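Local atomic coordinates of dextranase (Pseudarthrobacter oxydans, PDB entry 6NZS), a protein that catalyses the endohydrolysis of alpha-1,6-glucosidic linkages in dextran, as a member of glycosyl hydrolase family 49. Residues F268-G282 and F318-V332. Sequence-based numbering, arbitrary orientation.
Sequences FLHDNQSQYKVTGYG and FASADAEQKLDLQGV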
loop_
_atom_site.group_PDB
_atom_site.type_symbol
_atom_site.label_atom_id
_atom_site.label_comp_id
_atom_site.label_asym_id
_atom_site.label_seq_id
_atom_site.Cartn_x
_atom_site.Cartn_y
_atom_site.Cartn_z
ATOM N N PHE A 268 7.650 -19.119 3.756
ATOM C CA PHE A 268 7.968 -20.337 3.018
ATOM C C PHE A 268 9.488 -20.436 3.052
ATOM O O PHE A 268 10.192 -19.838 2.238
ATOM C CB PHE A 268 7.429 -20.266 1.596
ATOM C CG PHE A 268 5.928 -20.403 1.496
ATOM C CD1 PHE A 268 5.097 -19.328 1.774
ATOM C CD2 PHE A 268 5.352 -21.596 1.086
ATOM C CE1 PHE A 268 3.711 -19.446 1.650
ATOM C CE2 PHE A 268 3.977 -21.721 0.956
ATOM C CZ PHE A 268 3.153 -20.646 1.245
ATOM N N LEU A 269 9.990 -21.190 4.032
ATOM C CA LEU A 269 11.424 -21.269 4.282
ATOM C C LEU A 269 12.155 -21.973 3.150
ATOM O O LEU A 269 13.295 -21.615 2.831
ATOM C CB LEU A 269 11.660 -22.004 5.595
ATOM C CG LEU A 269 13.095 -22.366 5.976
ATOM C CD1 LEU A 269 13.786 -21.178 6.584
ATOM C CD2 LEU A 269 13.094 -23.544 6.942
ATOM N N HIS A 270 11.521 -22.955 2.528
ATOM C CA HIS A 270 12.153 -23.799 1.530
ATOM C C HIS A 270 11.851 -23.302 0.123
ATOM O O HIS A 270 10.861 -22.605 -0.120
ATOM C CB HIS A 270 11.691 -25.243 1.722
ATOM C CG HIS A 270 11.901 -25.741 3.117
ATOM N ND1 HIS A 270 13.116 -26.227 3.554
ATOM C CD2 HIS A 270 11.065 -25.809 4.181
ATOM C CE1 HIS A 270 13.017 -26.573 4.825
ATOM N NE2 HIS A 270 11.784 -26.330 5.231
ATOM N N ASP A 271 12.743 -23.651 -0.809
ATOM C CA ASP A 271 12.703 -23.146 -2.177
ATOM C C ASP A 271 12.447 -24.242 -3.204
ATOM O O ASP A 271 12.785 -24.075 -4.380
ATOM C CB ASP A 271 13.977 -22.359 -2.520
ATOM C CG ASP A 271 15.247 -23.194 -2.412
ATOM O OD1 ASP A 271 15.160 -24.408 -2.137
ATOM O OD2 ASP A 271 16.344 -22.622 -2.600
ATOM N N ASN A 272 11.819 -25.344 -2.794
ATOM C CA ASN A 272 11.729 -26.540 -3.618
ATOM C C ASN A 272 10.510 -26.587 -4.533
ATOM O O ASN A 272 10.470 -27.430 -5.433
ATOM C CB ASN A 272 11.733 -27.792 -2.732
ATOM C CG ASN A 272 10.628 -27.769 -1.702
ATOM O OD1 ASN A 272 10.676 -26.991 -0.756
ATOM N ND2 ASN A 272 9.618 -28.605 -1.892
ATOM N N GLN A 273 9.509 -25.730 -4.332
ATOM C CA GLN A 273 8.300 -25.776 -5.152
ATOM C C GLN A 273 8.481 -24.968 -6.429
ATOM O O GLN A 273 9.099 -23.902 -6.419
ATOM C CB GLN A 273 7.089 -25.223 -4.392
ATOM C CG GLN A 273 6.701 -25.997 -3.131
ATOM C CD GLN A 273 6.114 -27.366 -3.421
ATOM O OE1 GLN A 273 5.689 -27.658 -4.541
ATOM N NE2 GLN A 273 6.082 -28.218 -2.401
ATOM N N SER A 274 7.928 -25.477 -7.531
ATOM C CA SER A 274 7.910 -24.698 -8.764
ATOM C C SER A 274 6.812 -23.641 -8.752
ATOM O O SER A 274 6.947 -22.612 -9.428
ATOM C CB SER A 274 7.768 -25.606 -9.986
ATOM O OG SER A 274 6.499 -26.226 -10.008
ATOM N N GLN A 275 5.735 -23.872 -8.000
ATOM C CA GLN A 275 4.611 -22.940 -7.939
ATOM C C GLN A 275 4.148 -22.797 -6.498
ATOM O O GLN A 275 3.786 -23.788 -5.854
ATOM C CB GLN A 275 3.452 -23.428 -8.809
ATOM C CG GLN A 275 2.167 -22.601 -8.656
ATOM C CD GLN A 275 2.196 -21.342 -9.503
ATOM O OE1 GLN A 275 2.341 -21.405 -10.724
ATOM N NE2 GLN A 275 2.063 -20.185 -8.854
ATOM N N TYR A 276 4.138 -21.559 -6.006
ATOM C CA TYR A 276 3.604 -21.217 -4.698
ATOM C C TYR A 276 2.314 -20.434 -4.894
ATOM O O TYR A 276 2.137 -19.745 -5.903
ATOM C CB TYR A 276 4.585 -20.331 -3.916
ATOM C CG TYR A 276 5.866 -21.043 -3.549
ATOM C CD1 TYR A 276 5.937 -21.836 -2.414
ATOM C CD2 TYR A 276 6.993 -20.938 -4.348
ATOM C CE1 TYR A 276 7.103 -22.503 -2.073
ATOM C CE2 TYR A 276 8.165 -21.604 -4.021
ATOM C CZ TYR A 276 8.210 -22.383 -2.882
ATOM O OH TYR A 276 9.380 -23.057 -2.562
ATOM N N LYS A 277 1.405 -20.552 -3.930
ATOM C CA LYS A 277 0.165 -19.786 -3.967
ATOM C C LYS A 277 -0.180 -19.318 -2.567
ATOM O O LYS A 277 -0.150 -20.103 -1.617
ATOM C CB LYS A 277 -1.003 -20.623 -4.507
ATOM C CG LYS A 277 -0.909 -20.939 -5.995
ATOM C CD LYS A 277 -2.092 -21.774 -6.473
ATOM C CE LYS A 277 -2.051 -21.953 -7.986
ATOM N NZ LYS A 277 -3.089 -22.898 -8.487
ATOM N N VAL A 278 -0.520 -18.039 -2.449
ATOM C CA VAL A 278 -1.176 -17.505 -1.264
ATOM C C VAL A 278 -2.389 -16.768 -1.805
ATOM O O VAL A 278 -2.234 -15.752 -2.490
ATOM C CB VAL A 278 -0.265 -16.559 -0.468
ATOM C CG1 VAL A 278 -1.039 -15.919 0.676
ATOM C CG2 VAL A 278 0.961 -17.323 0.056
ATOM N N THR A 279 -3.585 -17.325 -1.592
ATOM C CA THR A 279 -4.778 -16.790 -2.239
ATOM C C THR A 279 -5.931 -16.754 -1.257
ATOM O O THR A 279 -5.865 -17.318 -0.161
ATOM C CB THR A 279 -5.183 -17.616 -3.472
ATOM O OG1 THR A 279 -5.604 -18.923 -3.059
ATOM C CG2 THR A 279 -4.014 -17.749 -4.438
ATOM N N GLY A 280 -6.989 -16.070 -1.665
ATOM C CA GLY A 280 -8.260 -16.045 -0.971
ATOM C C GLY A 280 -8.599 -14.666 -0.429
ATOM O O GLY A 280 -7.722 -13.866 -0.091
ATOM N N TYR A 281 -9.898 -14.399 -0.303
ATOM C CA TYR A 281 -10.384 -13.097 0.139
ATOM C C TYR A 281 -10.478 -12.965 1.662
ATOM O O TYR A 281 -11.379 -12.283 2.159
ATOM C CB TYR A 281 -11.733 -12.800 -0.509
ATOM C CG TYR A 281 -11.703 -12.548 -2.005
ATOM C CD1 TYR A 281 -10.845 -11.608 -2.571
ATOM C CD2 TYR A 281 -12.567 -13.233 -2.847
ATOM C CE1 TYR A 281 -10.855 -11.358 -3.939
ATOM C CE2 TYR A 281 -12.579 -12.995 -4.203
ATOM C CZ TYR A 281 -11.728 -12.065 -4.748
ATOM O OH TYR A 281 -11.770 -11.815 -6.105
ATOM N N GLY A 282 -9.579 -13.600 2.414
ATOM C CA GLY A 282 -9.517 -13.442 3.852
ATOM C C GLY A 282 -8.506 -12.389 4.283
ATOM O O GLY A 282 -7.935 -11.653 3.474
ATOM N N PHE A 318 9.409 -15.525 1.053
ATOM C CA PHE A 318 9.664 -16.678 0.208
ATOM C C PHE A 318 11.153 -16.808 -0.057
ATOM O O PHE A 318 11.919 -15.852 0.079
ATOM C CB PHE A 318 8.942 -16.541 -1.128
ATOM C CG PHE A 318 7.457 -16.587 -1.002
ATOM C CD1 PHE A 318 6.733 -15.442 -0.698
ATOM C CD2 PHE A 318 6.786 -17.779 -1.164
ATOM C CE1 PHE A 318 5.354 -15.498 -0.572
ATOM C CE2 PHE A 318 5.422 -17.841 -1.043
ATOM C CZ PHE A 318 4.699 -16.705 -0.745
ATOM N N ALA A 319 11.546 -18.019 -0.446
ATOM C CA ALA A 319 12.909 -18.326 -0.858
ATOM C C ALA A 319 12.881 -18.753 -2.316
ATOM O O ALA A 319 12.055 -19.584 -2.706
ATOM C CB ALA A 319 13.488 -19.451 0.004
ATOM N N SER A 320 13.775 -18.179 -3.120
ATOM C CA SER A 320 13.837 -18.452 -4.550
ATOM C C SER A 320 15.091 -19.264 -4.855
ATOM O O SER A 320 16.208 -18.810 -4.579
ATOM C CB SER A 320 13.849 -17.154 -5.361
ATOM O OG SER A 320 13.970 -17.430 -6.753
ATOM N N ALA A 321 14.897 -20.453 -5.426
ATOM C CA ALA A 321 16.002 -21.262 -5.911
ATOM C C ALA A 321 16.471 -20.719 -7.255
ATOM O O ALA A 321 15.841 -19.850 -7.857
ATOM C CB ALA A 321 15.552 -22.713 -6.076
ATOM N N ASP A 322 17.606 -21.232 -7.736
ATOM C CA ASP A 322 18.030 -20.860 -9.082
ATOM C C ASP A 322 16.978 -21.242 -10.116
ATOM O O ASP A 322 16.776 -20.521 -11.100
ATOM C CB ASP A 322 19.373 -21.510 -9.415
ATOM C CG ASP A 322 20.545 -20.733 -8.864
ATOM O OD1 ASP A 322 20.394 -19.523 -8.596
ATOM O OD2 ASP A 322 21.627 -21.333 -8.699
ATOM N N ALA A 323 16.293 -22.368 -9.908
ATOM C CA ALA A 323 15.264 -22.810 -10.839
ATOM C C ALA A 323 14.149 -21.773 -10.947
ATOM O O ALA A 323 13.866 -21.029 -10.000
ATOM C CB ALA A 323 14.667 -24.142 -10.377
ATOM N N GLU A 324 13.529 -21.730 -12.124
ATOM C CA GLU A 324 12.404 -20.837 -12.373
ATOM C C GLU A 324 11.220 -21.238 -11.503
ATOM O O GLU A 324 10.849 -22.415 -11.439
ATOM C CB GLU A 324 12.007 -20.907 -13.848
ATOM C CG GLU A 324 10.735 -20.142 -14.202
ATOM C CD GLU A 324 10.304 -20.352 -15.647
ATOM O OE1 GLU A 324 9.267 -21.011 -15.872
ATOM O OE2 GLU A 324 11.002 -19.857 -16.558
ATOM N N GLN A 325 10.605 -20.251 -10.848
ATOM C CA GLN A 325 9.496 -20.500 -9.943
ATOM C C GLN A 325 8.456 -19.409 -10.136
ATOM O O GLN A 325 8.757 -18.326 -10.643
ATOM C CB GLN A 325 9.958 -20.487 -8.484
ATOM C CG GLN A 325 10.918 -21.618 -8.111
ATOM C CD GLN A 325 11.634 -21.344 -6.808
ATOM O OE1 GLN A 325 12.491 -20.466 -6.728
ATOM N NE2 GLN A 325 11.261 -22.075 -5.761
ATOM N N LYS A 326 7.234 -19.701 -9.709
ATOM C CA LYS A 326 6.134 -18.753 -9.803
ATOM C C LYS A 326 5.406 -18.677 -8.472
ATOM O O LYS A 326 5.346 -19.653 -7.721
ATOM C CB LYS A 326 5.138 -19.170 -10.881
ATOM C CG LYS A 326 5.739 -19.220 -12.280
ATOM C CD LYS A 326 4.754 -19.815 -13.271
ATOM C CE LYS A 326 4.058 -18.738 -14.071
ATOM N NZ LYS A 326 3.978 -19.093 -15.515
ATOM N N LEU A 327 4.859 -17.496 -8.185
ATOM C CA LEU A 327 3.974 -17.292 -7.046
ATOM C C LEU A 327 2.729 -16.576 -7.538
ATOM O O LEU A 327 2.844 -15.541 -8.199
ATOM C CB LEU A 327 4.642 -16.416 -5.981
ATOM C CG LEU A 327 3.699 -15.799 -4.939
ATOM C CD1 LEU A 327 3.141 -16.886 -4.030
ATOM C CD2 LEU A 327 4.420 -14.745 -4.117
ATOM N N ASP A 328 1.553 -17.135 -7.249
ATOM C CA ASP A 328 0.291 -16.413 -7.377
ATOM C C ASP A 328 -0.047 -15.871 -5.997
ATOM O O ASP A 328 -0.168 -16.641 -5.040
ATOM C CB ASP A 328 -0.842 -17.332 -7.838
ATOM C CG ASP A 328 -0.694 -17.786 -9.276
ATOM O OD1 ASP A 328 0.256 -17.341 -9.952
ATOM O OD2 ASP A 328 -1.534 -18.609 -9.718
ATOM N N LEU A 329 -0.196 -14.554 -5.897
ATOM C CA LEU A 329 -0.544 -13.890 -4.646
ATOM C C LEU A 329 -1.833 -13.141 -4.952
ATOM O O LEU A 329 -1.815 -12.171 -5.712
ATOM C CB LEU A 329 0.574 -12.935 -4.230
ATOM C CG LEU A 329 0.293 -12.013 -3.037
ATOM C CD1 LEU A 329 -0.020 -12.813 -1.779
ATOM C CD2 LEU A 329 1.487 -11.085 -2.798
ATOM N N GLN A 330 -2.948 -13.603 -4.397
ATOM C CA GLN A 330 -4.252 -13.101 -4.817
ATOM C C GLN A 330 -5.161 -12.941 -3.615
ATOM O O GLN A 330 -5.106 -13.730 -2.665
ATOM C CB GLN A 330 -4.904 -14.080 -5.819
ATOM C CG GLN A 330 -6.279 -13.665 -6.382
ATOM C CD GLN A 330 -7.431 -14.057 -5.476
ATOM O OE1 GLN A 330 -7.278 -14.897 -4.579
ATOM N NE2 GLN A 330 -8.593 -13.444 -5.698
ATOM N N GLY A 331 -6.014 -11.911 -3.669
ATOM C CA GLY A 331 -7.188 -11.853 -2.818
ATOM C C GLY A 331 -6.973 -11.298 -1.425
ATOM O O GLY A 331 -7.797 -10.524 -0.929
ATOM N N VAL A 332 -5.865 -11.686 -0.792
ATOM C CA VAL A 332 -5.699 -11.481 0.644
ATOM C C VAL A 332 -5.579 -10.003 0.994
ATOM O O VAL A 332 -5.085 -9.176 0.208
ATOM C CB VAL A 332 -4.498 -12.278 1.193
ATOM C CG1 VAL A 332 -4.703 -13.775 0.976
ATOM C CG2 VAL A 332 -3.214 -11.827 0.539
HETATM O O HOH W 1 9.724 -20.109 -0.963
HETATM O O HOH W 2 16.990 -20.061 -2.035
HETATM O O HOH W 3 -0.796 -20.459 -11.500
HETATM O O HOH W 4 -9.396 -11.740 -7.549
HETATM O O HOH W 5 -9.093 -10.068 1.399
#
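Tyr-276 and Phe-318 meet in an offset edge-to-face pair, the edge of the phenylalanine toward the tyrosine face with planes at 67°, and Phe-318 also lies almost flat beside Phe-268, displaced so that contact falls at the rims, Phe-268 CD1 to Phe-318 CE2 at 3.2 Å. The result is a tight aromatic cluster in the interior. With CG anti to its carbonyl carbon (chi1 -67°), Phe-318 slips past Tyr-276 and brings CZ within 3.9 Å of Val-278 CG2 at the ring edge, while Leu-327 CD2 covers one of its faces. Gln-273 CB packs on the other face of Tyr-276, 3.4 Å above the plane.

The strands 275-279 and 325-330 themselves run parallel, joined by a ladder from Lys-326 N on Ser-274 O to Gln-330 N on Val-278 O (3.0 Å). Tyr-276 O is gripped twice, by Asp-328 N and, from the opposite face of the carbonyl plane, by Gln-275 NE2, whose chain bends at chi2 to lay its amide over the carbonyl of the next residue.

Gln-325 ties the turns together: its extended side chain sends NE2 to Gln-273 O (2.9 Å, 167° at the hydrogen), while OE1 accepts from Ala-321 N at 2.7 Å. A leucine in its place would probably leave both backbone groups without these mates and the two turns freer to shift.

The outer face is polar but covered at Lys-277, on Arg-201 O and Trp-253, and at Asp-328, salt-bridged to Arg-201. The solvent side is the turn and strand start, with Ser-274, Glu-324 and Lys-326 exposed and a water bridging Asp-271 OD2 and Ser-320 O.

Parallel ladders between successive coils, with aromatic and aliphatic residues stacked inside and polar ones outside, are the hallmark of the right-handed parallel beta-helix of family 49 enzymes.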